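Local coordinates for aminopeptidase N family protein (Idiomarina loihiensis L2TR, PDB 4FGM) that probably acts as a zinc-dependent aminopeptidase of the M61 family, holding a zinc ion and a maleic acid molecule in its active site, at residues A[90-93]-A[97-100]; A[101-106]-A[188-193]; A[148-153]-A[173-178]; A[248-253]-A[261-266]; A[314-319]-A[327-332]. One frame throughout, in Å; residues are numbered along the deposited sequence.

Interaction 1: residues A[90-93]-A[97-100]; sequences WDLS and AYLD
At the closing end of the beta hairpin made by strands 81-91 and 97-99, the ring of Tyr98 is held between Trp90 of the partner strand and Leu92 of the turn beyond it. Over one face lies the six-membered ring of Trp90: the planes are 23° apart and slid so far that the rings barely overlap, with centroids 4.7 Å apart and Trp90 CZ3 3.4 Å from Tyr98 CZ. On the opposite face sits Leu92 CD2, a CH-pi contact 4.0 Å from the ring centroid. A chi1 of 175° swings the Tyr98 ring away from its own backbone N and alongside Trp90. The hairpin is antiparallel, with Trp90 and Tyr98 a non-hydrogen-bonded pair, while next to them Asp91 N donates to Ala97 O at 3.2 Å; beyond, Leu92 centres an inverse gamma turn. The Tyr98 OH gives its proton to Asp100 OD2 (2.6 Å), meeting the carboxylate from above its plane, and Asp100 CB approaches the edge of the Trp90 ring. A serine in place of Tyr98 would probably leave Trp90 and Leu92 without the ring between them and Asp100 OD2 without its phenolic donor. The Leu92 side chain also touches Met228 and Val230 of strand 222-230.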
# COMPACT_ATOMS: atom_id res chain seq x y z
N TRP A 90 0.64 -15.45 -13.37
CA TRP A 90 2.01 -15.01 -13.57
C TRP A 90 2.19 -13.52 -13.28
O TRP A 90 2.78 -12.79 -14.07
CB TRP A 90 2.46 -15.32 -15.00
CG TRP A 90 3.95 -15.35 -15.16
CD1 TRP A 90 4.68 -14.72 -16.12
CD2 TRP A 90 4.88 -16.04 -14.33
NE1 TRP A 90 6.02 -14.97 -15.93
CE2 TRP A 90 6.17 -15.78 -14.84
CE3 TRP A 90 4.75 -16.85 -13.19
CZ2 TRP A 90 7.32 -16.31 -14.26
CZ3 TRP A 90 5.90 -17.38 -12.62
CH2 TRP A 90 7.17 -17.10 -13.16
N ASP A 91 1.66 -13.08 -12.14
CA ASP A 91 1.78 -11.69 -11.74
C ASP A 91 2.32 -11.61 -10.33
O ASP A 91 1.59 -11.83 -9.37
CB ASP A 91 0.43 -10.98 -11.78
CG ASP A 91 0.48 -9.59 -11.15
OD1 ASP A 91 1.36 -8.78 -11.54
OD2 ASP A 91 -0.34 -9.31 -10.26
N LEU A 92 3.60 -11.28 -10.21
CA LEU A 92 4.24 -11.19 -8.91
C LEU A 92 3.83 -9.93 -8.15
O LEU A 92 4.50 -8.90 -8.24
CB LEU A 92 5.76 -11.25 -9.09
CG LEU A 92 6.69 -11.71 -7.96
CD1 LEU A 92 7.31 -10.50 -7.29
CD2 LEU A 92 5.94 -12.59 -6.98
N SER A 93 2.72 -10.01 -7.42
CA SER A 93 2.21 -8.90 -6.62
C SER A 93 1.25 -9.45 -5.57
O SER A 93 0.77 -10.57 -5.70
CB SER A 93 1.50 -7.87 -7.49
OG SER A 93 0.22 -8.33 -7.87
N ALA A 97 -2.31 -13.31 -8.43
CA ALA A 97 -1.97 -14.73 -8.34
C ALA A 97 -0.69 -14.98 -9.09
O ALA A 97 -0.44 -14.40 -10.16
CB ALA A 97 -3.09 -15.60 -8.90
N TYR A 98 0.13 -15.84 -8.51
CA TYR A 98 1.44 -16.19 -9.06
C TYR A 98 1.72 -17.65 -8.76
O TYR A 98 1.43 -18.14 -7.67
CB TYR A 98 2.51 -15.29 -8.41
CG TYR A 98 3.94 -15.61 -8.78
CD1 TYR A 98 4.59 -16.73 -8.26
CD2 TYR A 98 4.63 -14.79 -9.67
CE1 TYR A 98 5.91 -17.03 -8.63
CE2 TYR A 98 5.94 -15.08 -10.04
CZ TYR A 98 6.57 -16.19 -9.52
OH TYR A 98 7.86 -16.47 -9.92
N LEU A 99 2.28 -18.36 -9.74
CA LEU A 99 2.60 -19.77 -9.57
C LEU A 99 3.72 -20.25 -10.49
O LEU A 99 3.65 -20.10 -11.71
CB LEU A 99 1.36 -20.63 -9.82
CG LEU A 99 1.55 -22.14 -9.64
CD1 LEU A 99 1.75 -22.43 -8.17
CD2 LEU A 99 0.34 -22.91 -10.18
N ASP A 100 4.78 -20.81 -9.90
CA ASP A 100 5.88 -21.39 -10.66
C ASP A 100 6.37 -22.60 -9.86
O ASP A 100 5.68 -23.04 -8.93
CB ASP A 100 7.00 -20.37 -10.94
CG ASP A 100 7.72 -19.90 -9.69
OD1 ASP A 100 7.49 -20.45 -8.59
OD2 ASP A 100 8.54 -18.97 -9.82

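Interaction 2: residues A[101-106]-A[188-193]; sequences QFQGFF and VLSGRH
Gln103 and Ser190 meet through a single short bond: the Ser190 hydroxyl donates to Gln103 OE1, with OG and OE1 2.7 Å apart. The hydroxyl approaches at a C=O...O angle of 132° and lies 32° out of the amide plane. Two torsions bring the groups together. Gln103 has CG between its backbone N and carbonyl carbon and runs extended from there, whereas Ser190 turns OG away from its own N (chi1 175°). This is the close part of the contact, and Gln103 CB also lies 3.4 Å from Ser190 OG. Strand 103-106 belongs to the beta structure of the N-terminal domain, and strand 183-190 to the mixed five-stranded sheet beside it, so the bond spans two sheets whose backbones stay apart: the nearest CA atoms, those of Gln103 and Ser190, are 7.0 Å from each other. Around this bond the contact is loose, and water fills in at both ends. One water donates both to Phe102 O (2.8 Å) and to Ser190 OG (2.7 Å), giving that hydroxyl a second partner. Another accepts from Gln103 NE2 at 2.8 Å and lies within hydrogen-bonding distance of Ser190 O. Gly191, at the exposed end, approaches the amide only loosely, while Leu169 and Leu173 cover Ser190 and Met228 and Tyr98 touch Gln103.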
# COMPACT_ATOMS: atom_id res chain seq x y z
N GLN A 101 7.54 -23.15 -10.18
CA GLN A 101 8.00 -24.33 -9.45
C GLN A 101 8.63 -24.03 -8.09
O GLN A 101 9.12 -24.93 -7.41
CB GLN A 101 9.00 -25.15 -10.30
CG GLN A 101 10.36 -24.49 -10.56
CD GLN A 101 10.35 -23.56 -11.77
OE1 GLN A 101 9.51 -22.67 -11.88
NE2 GLN A 101 11.29 -23.77 -12.68
N PHE A 102 8.61 -22.76 -7.68
CA PHE A 102 9.21 -22.41 -6.40
C PHE A 102 8.18 -21.94 -5.38
O PHE A 102 8.38 -22.10 -4.17
CB PHE A 102 10.28 -21.34 -6.60
CG PHE A 102 11.35 -21.73 -7.59
CD1 PHE A 102 12.25 -22.75 -7.30
CD2 PHE A 102 11.44 -21.08 -8.82
CE1 PHE A 102 13.23 -23.13 -8.23
CE2 PHE A 102 12.41 -21.44 -9.76
CZ PHE A 102 13.31 -22.47 -9.46
N GLN A 103 7.08 -21.36 -5.85
CA GLN A 103 6.07 -20.88 -4.92
C GLN A 103 4.73 -20.61 -5.60
O GLN A 103 4.63 -20.62 -6.83
CB GLN A 103 6.55 -19.60 -4.23
CG GLN A 103 6.49 -18.33 -5.10
CD GLN A 103 7.18 -17.13 -4.46
OE1 GLN A 103 7.11 -16.92 -3.24
NE2 GLN A 103 7.85 -16.33 -5.28
N GLY A 104 3.72 -20.38 -4.78
CA GLY A 104 2.40 -20.08 -5.28
C GLY A 104 1.72 -19.08 -4.36
O GLY A 104 1.85 -19.15 -3.14
N PHE A 105 0.99 -18.15 -4.95
CA PHE A 105 0.27 -17.14 -4.18
C PHE A 105 -1.01 -16.81 -4.94
O PHE A 105 -1.01 -16.80 -6.18
CB PHE A 105 1.09 -15.87 -4.03
CG PHE A 105 0.32 -14.72 -3.43
CD1 PHE A 105 0.09 -14.66 -2.05
CD2 PHE A 105 -0.25 -13.75 -4.25
CE1 PHE A 105 -0.68 -13.64 -1.50
CE2 PHE A 105 -1.03 -12.72 -3.70
CZ PHE A 105 -1.25 -12.67 -2.32
N PHE A 106 -2.09 -16.55 -4.22
CA PHE A 106 -3.34 -16.19 -4.89
C PHE A 106 -4.40 -15.56 -4.00
O PHE A 106 -4.47 -15.83 -2.80
CB PHE A 106 -3.95 -17.39 -5.64
CG PHE A 106 -4.44 -18.52 -4.74
CD1 PHE A 106 -3.64 -19.62 -4.49
CD2 PHE A 106 -5.71 -18.47 -4.18
CE1 PHE A 106 -4.09 -20.68 -3.70
CE2 PHE A 106 -6.18 -19.52 -3.38
CZ PHE A 106 -5.36 -20.63 -3.13
N VAL A 188 5.19 -15.49 7.95
CA VAL A 188 5.44 -16.52 6.95
C VAL A 188 6.25 -15.96 5.80
O VAL A 188 5.92 -14.91 5.24
CB VAL A 188 4.11 -17.08 6.39
CG1 VAL A 188 4.39 -18.21 5.41
CG2 VAL A 188 3.24 -17.56 7.53
N LEU A 189 7.30 -16.68 5.42
CA LEU A 189 8.18 -16.23 4.34
C LEU A 189 8.33 -17.25 3.23
O LEU A 189 8.49 -18.45 3.49
CB LEU A 189 9.57 -15.92 4.90
CG LEU A 189 9.69 -14.99 6.10
CD1 LEU A 189 11.17 -14.89 6.51
CD2 LEU A 189 9.14 -13.62 5.77
N SER A 190 8.31 -16.77 1.99
CA SER A 190 8.49 -17.61 0.81
C SER A 190 9.49 -16.87 -0.08
O SER A 190 9.29 -15.70 -0.41
CB SER A 190 7.18 -17.81 0.05
OG SER A 190 7.40 -18.54 -1.15
N GLY A 191 10.55 -17.57 -0.49
CA GLY A 191 11.57 -16.95 -1.33
C GLY A 191 12.92 -17.12 -0.65
O GLY A 191 12.98 -17.57 0.49
N ARG A 192 14.01 -16.78 -1.34
CA ARG A 192 15.34 -16.91 -0.74
C ARG A 192 15.54 -15.75 0.23
O ARG A 192 15.30 -14.60 -0.13
CB ARG A 192 16.42 -16.90 -1.83
CG ARG A 192 16.32 -18.04 -2.83
CD ARG A 192 17.56 -18.16 -3.70
NE ARG A 192 18.47 -19.20 -3.22
CZ ARG A 192 18.59 -20.40 -3.78
NH1 ARG A 192 17.86 -20.72 -4.84
NH2 ARG A 192 19.42 -21.29 -3.27
N HIS A 193 15.97 -16.04 1.45
CA HIS A 193 16.18 -15.00 2.46
C HIS A 193 17.08 -15.50 3.58
O HIS A 193 17.35 -16.69 3.68
CB HIS A 193 14.84 -14.60 3.07
CG HIS A 193 14.25 -15.67 3.93
ND1 HIS A 193 14.64 -15.87 5.24
CD2 HIS A 193 13.38 -16.67 3.64
CE1 HIS A 193 14.04 -16.94 5.71
NE2 HIS A 193 13.28 -17.45 4.76
O HOH W 1 8.43 -21.02 -1.61
O HOH W 2 9.44 -14.92 -3.43

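Interaction 3: residues A[148-153]-A[173-178]; sequences QPHSWG and LTIEEF
The loop carrying His150 stands well off strand 174-180, its CA 9.1 Å from that of Ile175, and side chains alone span the gap. His150 and Ile175 reach toward each other from opposite directions. The methyl CD1 of Ile175 settles over the centre of one imidazole face, 3.5 Å from the ring centroid and 14° off the normal, a CH-pi contact. Ile175 CG1 points away from the carbonyl carbon, and the extended chain beyond it carries CD1 out to the ring. The imidazole edge has a different partner: NE2 gives a weak hydrogen bond to Glu177 OE2, at 3.5 Å and an N-H...O angle of 146°, with ring and carboxylate only 19° from coplanar. Glu177 OE2 also takes a weak bond from Ser186 on the adjoining strand. A glycine in place of His150 is likely to leave Ile175 CD1 without its aromatic cover and to cost Glu177 OE2 its weak imidazole donor. Within the loop, Ser151 N bonds to Gln148 O at 2.9 Å. This is a surface contact away from the zinc site, in which a loop of the N-terminal domain lays a histidine against the outermost strand of the five-stranded mixed sheet.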
# COMPACT_ATOMS: atom_id res chain seq x y z
N GLN A 148 -3.66 -31.02 8.07
CA GLN A 148 -2.64 -30.60 9.04
C GLN A 148 -2.56 -29.07 8.91
O GLN A 148 -2.67 -28.53 7.81
CB GLN A 148 -1.29 -31.24 8.69
CG GLN A 148 -1.33 -32.77 8.54
CD GLN A 148 -1.40 -33.51 9.87
OE1 GLN A 148 -1.46 -32.89 10.94
NE2 GLN A 148 -1.40 -34.84 9.81
N PRO A 149 -2.38 -28.36 10.04
CA PRO A 149 -2.29 -26.89 10.19
C PRO A 149 -1.60 -26.00 9.14
O PRO A 149 -2.03 -24.87 8.91
CB PRO A 149 -1.70 -26.71 11.59
CG PRO A 149 -0.93 -27.98 11.81
CD PRO A 149 -1.87 -29.02 11.26
N HIS A 150 -0.52 -26.49 8.54
CA HIS A 150 0.20 -25.74 7.52
C HIS A 150 0.29 -26.57 6.25
O HIS A 150 1.25 -26.48 5.48
CB HIS A 150 1.61 -25.39 8.00
CG HIS A 150 1.63 -24.33 9.06
ND1 HIS A 150 1.09 -23.08 8.87
CD2 HIS A 150 2.11 -24.36 10.33
CE1 HIS A 150 1.23 -22.37 9.98
NE2 HIS A 150 1.84 -23.12 10.88
N SER A 151 -0.71 -27.41 6.03
CA SER A 151 -0.70 -28.26 4.86
C SER A 151 -2.01 -28.18 4.11
O SER A 151 -2.83 -27.29 4.35
CB SER A 151 -0.40 -29.70 5.28
OG SER A 151 0.05 -30.45 4.16
N TRP A 152 -2.21 -29.13 3.20
CA TRP A 152 -3.41 -29.18 2.37
C TRP A 152 -4.68 -29.45 3.19
O TRP A 152 -4.61 -29.93 4.32
CB TRP A 152 -3.20 -30.25 1.29
CG TRP A 152 -1.84 -30.07 0.68
CD1 TRP A 152 -0.74 -30.85 0.89
CD2 TRP A 152 -1.40 -28.95 -0.09
NE1 TRP A 152 0.36 -30.28 0.30
CE2 TRP A 152 -0.01 -29.11 -0.30
CE3 TRP A 152 -2.04 -27.82 -0.63
CZ2 TRP A 152 0.75 -28.17 -1.02
CZ3 TRP A 152 -1.28 -26.90 -1.34
CH2 TRP A 152 0.10 -27.08 -1.53
N GLY A 153 -5.83 -29.11 2.62
CA GLY A 153 -7.08 -29.33 3.34
C GLY A 153 -8.28 -28.52 2.88
O GLY A 153 -8.29 -27.95 1.79
N LEU A 173 7.81 -22.81 2.77
CA LEU A 173 7.63 -21.74 3.75
C LEU A 173 8.38 -21.78 5.07
O LEU A 173 8.54 -22.83 5.69
CB LEU A 173 6.13 -21.61 4.07
CG LEU A 173 5.19 -21.72 2.87
CD1 LEU A 173 3.73 -21.53 3.32
CD2 LEU A 173 5.59 -20.65 1.83
N THR A 174 8.82 -20.60 5.50
CA THR A 174 9.49 -20.45 6.78
C THR A 174 8.36 -19.87 7.63
O THR A 174 7.76 -18.86 7.25
CB THR A 174 10.67 -19.44 6.72
OG1 THR A 174 11.68 -19.94 5.83
CG2 THR A 174 11.28 -19.26 8.11
N ILE A 175 8.05 -20.52 8.75
CA ILE A 175 6.97 -20.05 9.61
C ILE A 175 7.41 -19.90 11.05
O ILE A 175 7.87 -20.85 11.68
CB ILE A 175 5.77 -21.03 9.56
CG1 ILE A 175 5.35 -21.29 8.11
CG2 ILE A 175 4.60 -20.46 10.35
CD1 ILE A 175 4.27 -22.36 7.96
N GLU A 176 7.27 -18.69 11.58
CA GLU A 176 7.65 -18.38 12.95
C GLU A 176 6.45 -17.78 13.67
O GLU A 176 5.98 -16.70 13.34
CB GLU A 176 8.81 -17.38 12.97
CG GLU A 176 9.41 -17.12 14.34
CD GLU A 176 10.36 -18.21 14.80
OE1 GLU A 176 9.90 -19.34 15.06
OE2 GLU A 176 11.58 -17.94 14.88
N GLU A 177 5.97 -18.50 14.68
CA GLU A 177 4.82 -18.07 15.45
C GLU A 177 5.21 -17.21 16.65
O GLU A 177 6.31 -17.31 17.16
CB GLU A 177 4.04 -19.30 15.93
CG GLU A 177 2.68 -19.46 15.29
CD GLU A 177 2.45 -20.84 14.72
OE1 GLU A 177 2.76 -21.83 15.41
OE2 GLU A 177 1.96 -20.94 13.57
N PHE A 178 4.29 -16.35 17.07
CA PHE A 178 4.51 -15.51 18.24
C PHE A 178 3.18 -15.05 18.81
O PHE A 178 2.14 -15.22 18.17
CB PHE A 178 5.40 -14.31 17.90
CG PHE A 178 4.82 -13.36 16.87
CD1 PHE A 178 4.91 -13.64 15.51
CD2 PHE A 178 4.24 -12.16 17.27
CE1 PHE A 178 4.46 -12.72 14.57
CE2 PHE A 178 3.77 -11.23 16.33
CZ PHE A 178 3.88 -11.52 14.98

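Interaction 4: residues A[248-253]-A[261-266]; sequences SRKDLI and NDNYQT
One face of the Tyr264 ring carries Ile253 CG2 over its centre, a CH-pi contact 3.5 Å from the centroid and 5° off the normal; at the ring edge, near its plane, lies the carbonyl O of Asp251. The same oxygen receives a CA-H...O contact from Tyr264 CA at 3.2 Å. The trans chi1 of Tyr264 (177°) brings the ring face under Ile253 CG2, and its hydroxyl continues to Asp203. These residues sit at the start of helix 262-277, the helix bearing the HExxH zinc-binding motif, where Asn261 is the N-cap: its OD1 accepts from Tyr264 N at 2.8 Å in a nearly straight bond of 172°. The polar side is close but weakly bonded. Asp251 and Asn263 cross at about a right angle, Asp251 OD1 lying 3.1 Å from Asn263 CB, while Lys250 NZ offers Asn263 OD1 a weak hydrogen bond and Asp251 OD1 a long salt bridge. Arg199 and Ile200 of helix 197-215 touch both Ile253 and Tyr264.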
# COMPACT_ATOMS: atom_id res chain seq x y z
N SER A 248 11.70 -6.70 -0.23
CA SER A 248 13.05 -6.95 -0.71
C SER A 248 13.82 -7.75 0.33
O SER A 248 13.68 -7.53 1.54
CB SER A 248 13.75 -5.63 -1.00
OG SER A 248 13.01 -4.90 -1.96
N ARG A 249 14.65 -8.67 -0.15
CA ARG A 249 15.43 -9.53 0.72
C ARG A 249 16.33 -8.74 1.67
O ARG A 249 16.67 -9.22 2.75
CB ARG A 249 16.26 -10.47 -0.14
CG ARG A 249 16.85 -11.67 0.58
CD ARG A 249 17.24 -12.74 -0.45
NE ARG A 249 17.73 -12.12 -1.67
CZ ARG A 249 17.14 -12.21 -2.85
NH1 ARG A 249 16.04 -12.92 -3.00
NH2 ARG A 249 17.65 -11.55 -3.87
N LYS A 250 16.71 -7.53 1.27
CA LYS A 250 17.57 -6.72 2.13
C LYS A 250 16.80 -6.10 3.30
O LYS A 250 17.40 -5.60 4.23
CB LYS A 250 18.25 -5.60 1.32
CG LYS A 250 17.30 -4.66 0.59
CD LYS A 250 18.08 -3.55 -0.08
CE LYS A 250 17.26 -2.81 -1.13
NZ LYS A 250 16.07 -2.13 -0.55
N ASP A 251 15.47 -6.16 3.25
CA ASP A 251 14.65 -5.59 4.32
C ASP A 251 14.48 -6.54 5.50
O ASP A 251 14.03 -6.14 6.57
CB ASP A 251 13.27 -5.20 3.78
CG ASP A 251 13.34 -4.20 2.64
OD1 ASP A 251 14.35 -3.46 2.55
OD2 ASP A 251 12.39 -4.14 1.83
N LEU A 252 14.82 -7.81 5.30
CA LEU A 252 14.68 -8.80 6.35
C LEU A 252 16.02 -9.00 7.03
O LEU A 252 16.86 -9.77 6.58
CB LEU A 252 14.17 -10.12 5.78
CG LEU A 252 12.78 -10.04 5.12
CD1 LEU A 252 12.39 -11.40 4.59
CD2 LEU A 252 11.74 -9.56 6.13
N ILE A 253 16.20 -8.28 8.13
CA ILE A 253 17.43 -8.30 8.90
C ILE A 253 17.92 -9.71 9.29
O ILE A 253 17.14 -10.58 9.68
CB ILE A 253 17.27 -7.38 10.15
CG1 ILE A 253 18.63 -7.13 10.79
CG2 ILE A 253 16.27 -7.98 11.12
CD1 ILE A 253 18.65 -5.85 11.61
N ASN A 261 18.39 -0.61 10.62
CA ASN A 261 18.82 0.07 9.40
C ASN A 261 17.57 0.52 8.65
O ASN A 261 16.46 0.10 8.98
CB ASN A 261 19.70 -0.85 8.54
CG ASN A 261 18.99 -2.12 8.11
OD1 ASN A 261 18.01 -2.09 7.37
ND2 ASN A 261 19.49 -3.26 8.57
N ASP A 262 17.74 1.39 7.66
CA ASP A 262 16.61 1.91 6.91
C ASP A 262 15.76 0.86 6.20
O ASP A 262 14.53 1.00 6.12
CB ASP A 262 17.10 2.95 5.89
CG ASP A 262 17.70 4.17 6.56
OD1 ASP A 262 18.24 4.03 7.68
OD2 ASP A 262 17.64 5.27 5.97
N ASN A 263 16.40 -0.18 5.68
CA ASN A 263 15.66 -1.21 4.96
C ASN A 263 14.76 -2.04 5.87
O ASN A 263 13.59 -2.25 5.56
CB ASN A 263 16.63 -2.12 4.21
CG ASN A 263 17.44 -1.37 3.19
OD1 ASN A 263 16.90 -0.56 2.43
ND2 ASN A 263 18.74 -1.62 3.16
N TYR A 264 15.31 -2.50 7.00
CA TYR A 264 14.52 -3.29 7.93
C TYR A 264 13.39 -2.42 8.48
O TYR A 264 12.27 -2.89 8.69
CB TYR A 264 15.40 -3.81 9.06
CG TYR A 264 14.66 -4.59 10.13
CD1 TYR A 264 13.64 -5.48 9.79
CD2 TYR A 264 14.99 -4.45 11.48
CE1 TYR A 264 12.98 -6.22 10.77
CE2 TYR A 264 14.33 -5.18 12.47
CZ TYR A 264 13.33 -6.06 12.11
OH TYR A 264 12.67 -6.79 13.07
N GLN A 265 13.68 -1.14 8.67
CA GLN A 265 12.69 -0.18 9.17
C GLN A 265 11.52 -0.08 8.19
O GLN A 265 10.36 0.01 8.60
CB GLN A 265 13.35 1.19 9.38
CG GLN A 265 12.39 2.36 9.53
CD GLN A 265 12.41 3.27 8.31
OE1 GLN A 265 11.54 3.19 7.44
NE2 GLN A 265 13.42 4.14 8.24
N THR A 266 11.83 -0.08 6.90
CA THR A 266 10.80 0.00 5.87
C THR A 266 9.87 -1.21 5.97
O THR A 266 8.65 -1.09 5.81
CB THR A 266 11.42 0.06 4.47
OG1 THR A 266 12.10 1.31 4.31
CG2 THR A 266 10.36 -0.05 3.40

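Interaction 5: residues A[314-319]-A[327-332]; sequences DDYLLH and KRYLKL
Aromatic contact carries the middle of this helix pair: Tyr316 turns an edge toward the face of Tyr329 in a T-shaped stack, with centroids 5.8 Å apart and planes at 65°. Tyr316 CD1 stands above that face, offset toward its rim. The Tyr329 ring also presses on the backbone of the partner helix, CE1 lying 3.5 Å from Tyr316 CA. Its first torsion, 175°, puts CG opposite its own N and sends the ring across to helix 308-320. Van der Waals contacts add to this. Leu332 CD1 packs against the Asp315 side chain, 3.5 Å from OD1 of Asp315 and also touching its CB, while His319 CB and Tyr329 CB approach to 4.1 Å. The two helices, 308-320 and 326-342, follow each other in the chain as an antiparallel helical hairpin; the local axes are 9.5 Å apart and run at 170°, within the M61 catalytic region. Several polar ends find partners outside the pair. Asp315 OD1 is bonded to Ser269 of the zinc-binding helix, Tyr316 OH to the carbonyl of Trp584, and His319 uses ND1 for Ile324 O and NE2 for Thr586 N. Next to Asp315, Asp314 OD2 accepts from ND1 of the zinc ligand His273, making it a second-shell residue that would probably orient and polarise that imidazole.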
# COMPACT_ATOMS: atom_id res chain seq x y z
N ASP A 314 1.83 4.11 10.83
CA ASP A 314 2.80 3.05 10.52
C ASP A 314 4.21 3.41 10.99
O ASP A 314 4.94 2.55 11.47
CB ASP A 314 2.80 2.68 9.02
CG ASP A 314 2.95 3.87 8.09
OD1 ASP A 314 3.53 4.91 8.49
OD2 ASP A 314 2.51 3.76 6.93
N ASP A 315 4.59 4.68 10.86
CA ASP A 315 5.91 5.12 11.30
C ASP A 315 5.90 5.54 12.78
O ASP A 315 6.77 5.15 13.55
CB ASP A 315 6.41 6.30 10.46
CG ASP A 315 6.67 5.92 9.01
OD1 ASP A 315 7.24 4.84 8.79
OD2 ASP A 315 6.33 6.72 8.11
N TYR A 316 4.90 6.34 13.15
CA TYR A 316 4.79 6.83 14.52
C TYR A 316 4.75 5.71 15.56
O TYR A 316 5.48 5.74 16.55
CB TYR A 316 3.56 7.72 14.65
CG TYR A 316 3.40 8.34 16.02
CD1 TYR A 316 4.41 9.14 16.57
CD2 TYR A 316 2.26 8.10 16.79
CE1 TYR A 316 4.28 9.68 17.85
CE2 TYR A 316 2.12 8.63 18.07
CZ TYR A 316 3.14 9.42 18.59
OH TYR A 316 3.01 9.94 19.86
N LEU A 317 3.91 4.70 15.33
CA LEU A 317 3.80 3.58 16.27
C LEU A 317 5.12 2.81 16.38
O LEU A 317 5.35 2.10 17.36
CB LEU A 317 2.67 2.64 15.84
CG LEU A 317 1.27 3.25 15.94
CD1 LEU A 317 0.24 2.17 15.64
CD2 LEU A 317 1.05 3.83 17.35
N LEU A 318 5.98 2.96 15.38
CA LEU A 318 7.28 2.29 15.37
C LEU A 318 8.17 2.94 16.43
O LEU A 318 9.01 2.28 17.05
CB LEU A 318 7.91 2.41 13.99
CG LEU A 318 8.27 1.11 13.24
CD1 LEU A 318 7.11 0.12 13.24
CD2 LEU A 318 8.66 1.47 11.83
N HIS A 319 7.98 4.24 16.64
CA HIS A 319 8.75 4.98 17.64
C HIS A 319 8.09 4.80 19.00
O HIS A 319 8.76 4.64 20.02
CB HIS A 319 8.80 6.47 17.32
CG HIS A 319 9.29 7.32 18.45
ND1 HIS A 319 10.59 7.25 18.91
CD2 HIS A 319 8.66 8.22 19.23
CE1 HIS A 319 10.73 8.07 19.94
NE2 HIS A 319 9.57 8.67 20.15
N LYS A 327 14.97 10.36 16.30
CA LYS A 327 15.78 10.85 15.19
C LYS A 327 15.32 10.17 13.91
O LYS A 327 15.04 10.83 12.90
CB LYS A 327 17.27 10.57 15.44
CG LYS A 327 17.90 11.37 16.58
CD LYS A 327 18.05 12.85 16.23
CE LYS A 327 18.73 13.64 17.35
NZ LYS A 327 17.79 14.53 18.10
N ARG A 328 15.22 8.84 13.94
CA ARG A 328 14.76 8.08 12.78
C ARG A 328 13.34 8.49 12.42
O ARG A 328 13.02 8.67 11.24
CB ARG A 328 14.79 6.58 13.08
CG ARG A 328 16.14 5.96 12.88
CD ARG A 328 16.12 4.47 13.11
NE ARG A 328 17.30 3.85 12.53
CZ ARG A 328 17.54 3.78 11.23
NH1 ARG A 328 16.68 4.29 10.36
NH2 ARG A 328 18.65 3.20 10.79
N TYR A 329 12.50 8.62 13.44
CA TYR A 329 11.12 8.99 13.19
C TYR A 329 10.98 10.34 12.50
O TYR A 329 10.25 10.47 11.51
CB TYR A 329 10.30 9.01 14.49
CG TYR A 329 8.91 9.53 14.22
CD1 TYR A 329 8.01 8.78 13.46
CD2 TYR A 329 8.55 10.82 14.58
CE1 TYR A 329 6.79 9.31 13.06
CE2 TYR A 329 7.33 11.36 14.19
CZ TYR A 329 6.46 10.60 13.42
OH TYR A 329 5.29 11.16 12.96
N LEU A 330 11.69 11.35 13.01
CA LEU A 330 11.61 12.69 12.44
C LEU A 330 12.18 12.77 11.02
O LEU A 330 11.79 13.64 10.25
CB LEU A 330 12.30 13.72 13.35
CG LEU A 330 11.51 14.14 14.60
CD1 LEU A 330 12.32 15.15 15.39
CD2 LEU A 330 10.16 14.74 14.20
N LYS A 331 13.09 11.87 10.69
CA LYS A 331 13.64 11.86 9.34
C LYS A 331 12.50 11.39 8.44
O LYS A 331 12.26 11.97 7.38
CB LYS A 331 14.81 10.88 9.22
CG LYS A 331 15.31 10.73 7.79
CD LYS A 331 16.25 9.54 7.64
CE LYS A 331 16.50 9.22 6.18
NZ LYS A 331 17.37 8.01 6.01
N LEU A 332 11.78 10.36 8.88
CA LEU A 332 10.65 9.84 8.13
C LEU A 332 9.57 10.90 7.98
O LEU A 332 8.92 11.00 6.94
CB LEU A 332 10.07 8.60 8.83
CG LEU A 332 10.91 7.32 8.82
CD1 LEU A 332 10.29 6.27 9.74
CD2 LEU A 332 11.04 6.80 7.39

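How the interactions relate
From the N-terminal beta domain to the helices around the zinc site, the contacts form two touching groups and one bridge. Interactions 1 and 2, their centres 10 Å apart, meet where Tyr98 O accepts from Phe105 N between neighbouring strands. Interaction 3 is nested in the chain loop that interaction 2 closes, and Leu189 N joins Thr174 O at 2.9 Å within the five-stranded sheet. His193 packs on Arg249 and Leu189 on Leu252, leading from interaction 2 to interaction 4. Interactions 4 and 5 are tied by salt bridges from Asp262 to Lys331 and Arg328. In interaction 5 the Asp315 side chain is about 12 Å from the zinc ion.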